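Uncharacterized protein (Streptococcus pneumoniae, PDB 3LFT) probably serves as the substrate-binding protein of an ABC transporter, with L-tryptophan bound in its ligand pocket. Local coordinates at residues 200-205 / 221-226. Sequence-based numbering, arbitrary orientation.
Sequences SGFPTV and TAMVEV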
loop_
_atom_site.group_PDB
_atom_site.type_symbol
_atom_site.label_atom_id
_atom_site.label_comp_id
_atom_site.label_asym_id
_atom_site.label_seq_id
_atom_site.Cartn_x
_atom_site.Cartn_y
_atom_site.Cartn_z
ATOM N N SER A 200 0.031 2.138 9.599
ATOM C CA SER A 200 -0.193 3.277 10.476
ATOM C C SER A 200 0.170 2.970 11.929
ATOM O O SER A 200 0.443 3.898 12.695
ATOM C CB SER A 200 -1.643 3.761 10.351
ATOM O OG SER A 200 -2.521 2.900 11.048
ATOM N N GLY A 201 0.168 1.689 12.303
ATOM C CA GLY A 201 0.524 1.290 13.664
ATOM C C GLY A 201 1.780 0.452 13.724
ATOM O O GLY A 201 1.967 -0.294 14.688
ATOM N N PHE A 202 2.654 0.570 12.724
ATOM C CA PHE A 202 3.771 -0.377 12.644
ATOM C C PHE A 202 4.770 -0.325 13.814
ATOM O O PHE A 202 5.264 -1.370 14.235
ATOM C CB PHE A 202 4.474 -0.350 11.288
ATOM C CG PHE A 202 5.427 -1.492 11.125
ATOM C CD1 PHE A 202 4.956 -2.798 10.976
ATOM C CD2 PHE A 202 6.808 -1.283 11.201
ATOM C CE1 PHE A 202 5.832 -3.866 10.893
ATOM C CE2 PHE A 202 7.681 -2.371 11.101
ATOM C CZ PHE A 202 7.182 -3.642 10.947
ATOM N N PRO A 203 5.069 0.870 14.357
ATOM C CA PRO A 203 5.954 0.858 15.533
ATOM C C PRO A 203 5.409 0.023 16.696
ATOM O O PRO A 203 6.202 -0.503 17.488
ATOM C CB PRO A 203 6.087 2.341 15.879
ATOM C CG PRO A 203 5.982 3.009 14.513
ATOM C CD PRO A 203 4.892 2.234 13.816
ATOM N N THR A 204 4.091 -0.161 16.771
ATOM C CA THR A 204 3.484 -1.007 17.813
ATOM C C THR A 204 3.808 -2.479 17.568
ATOM O O THR A 204 4.040 -3.237 18.514
ATOM C CB THR A 204 1.968 -0.812 17.864
ATOM O OG1 THR A 204 1.701 0.557 18.164
ATOM C CG2 THR A 204 1.310 -1.701 18.917
ATOM N N VAL A 205 3.850 -2.883 16.295
ATOM C CA VAL A 205 4.265 -4.243 15.961
ATOM C C VAL A 205 5.704 -4.462 16.426
ATOM O O VAL A 205 6.012 -5.477 17.068
ATOM C CB VAL A 205 4.166 -4.516 14.441
ATOM C CG1 VAL A 205 4.611 -5.937 14.130
ATOM C CG2 VAL A 205 2.743 -4.273 13.913
ATOM N N THR A 221 8.966 -0.268 2.499
ATOM C CA THR A 221 10.248 0.280 2.919
ATOM C C THR A 221 10.122 1.002 4.239
ATOM O O THR A 221 10.963 0.834 5.106
ATOM C CB THR A 221 10.827 1.205 1.840
ATOM O OG1 THR A 221 11.049 0.421 0.660
ATOM C CG2 THR A 221 12.134 1.859 2.265
ATOM N N ALA A 222 9.052 1.779 4.391
ATOM C CA ALA A 222 8.855 2.553 5.601
ATOM C C ALA A 222 8.707 1.688 6.853
ATOM O O ALA A 222 9.052 2.141 7.938
ATOM C CB ALA A 222 7.659 3.467 5.445
HETATM N N MSE A 223 8.179 0.474 6.690
HETATM C CA MSE A 223 8.090 -0.471 7.800
HETATM C C MSE A 223 9.421 -1.172 8.039
HETATM O O MSE A 223 9.866 -1.283 9.174
HETATM C CB MSE A 223 6.969 -1.482 7.568
HETATM C CG MSE A 223 5.557 -0.844 7.644
HETATM SE SE MSE A 223 4.103 -2.138 7.665
HETATM C CE MSE A 223 3.681 -2.288 5.780
ATOM N N VAL A 224 10.085 -1.617 6.973
ATOM C CA VAL A 224 11.390 -2.233 7.128
ATOM C C VAL A 224 12.345 -1.266 7.803
ATOM O O VAL A 224 13.131 -1.675 8.663
ATOM C CB VAL A 224 11.955 -2.756 5.780
ATOM C CG1 VAL A 224 13.402 -3.262 5.940
ATOM C CG2 VAL A 224 11.080 -3.907 5.247
ATOM N N GLU A 225 12.274 0.019 7.468
ATOM C CA GLU A 225 13.265 0.941 8.001
ATOM C C GLU A 225 13.157 1.216 9.496
ATOM O O GLU A 225 14.124 1.698 10.079
ATOM C CB GLU A 225 13.379 2.201 7.158
ATOM C CG GLU A 225 12.219 3.114 7.130
ATOM C CD GLU A 225 12.400 4.213 6.063
ATOM O OE1 GLU A 225 11.416 4.897 5.719
ATOM O OE2 GLU A 225 13.536 4.388 5.559
ATOM N N VAL A 226 12.003 0.911 10.104
ATOM C CA VAL A 226 11.835 1.126 11.553
ATOM C C VAL A 226 11.784 -0.174 12.361
ATOM O O VAL A 226 11.355 -0.182 13.508
ATOM C CB VAL A 226 10.634 2.057 11.913
ATOM C CG1 VAL A 226 10.753 3.395 11.187
ATOM C CG2 VAL A 226 9.299 1.379 11.583
#
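Phe202 and selenomethionine Met223 form a Met-aromatic contact that joins two short helices, 202-208 and 221-224, in the periplasmic-binding-protein fold. It exemplifies how one flexible side chain can offer both methylene carbons and a chalcogen to the same aromatic face. The CA-CB bond of Phe202 already points at 221-226, and with CG anti to the backbone N (chi1 -169°) the ring is carried on to Met223. CB of Met223 lies 3.7 Å from the Phe202 ring centroid, nearly above it, a CH-pi approach. CG of Met223 continues over the same face, 3.5 Å from CG of Phe202. The selenium sits more obliquely, 35° off the ring normal, with SE of Met223 closest to CD1 of Phe202 at 3.5 Å. The torsion about the CG-SE bond (chi3 -92°) turns the terminal CE out of line with the rest of the chain. The Met223 side chain also lies about 4 Å, nearest atoms, from the bound tryptophan. Ile216 and Pro218 of strand 216-218 also touch Phe202. At the ring edge, in plane, Val226 brings CG2 to 3.7 Å from CD2 of Phe202. The carbonyl O of Met223, which accepts the backbone N-H of Val226, lies 3.1 Å from CE2 of Phe202.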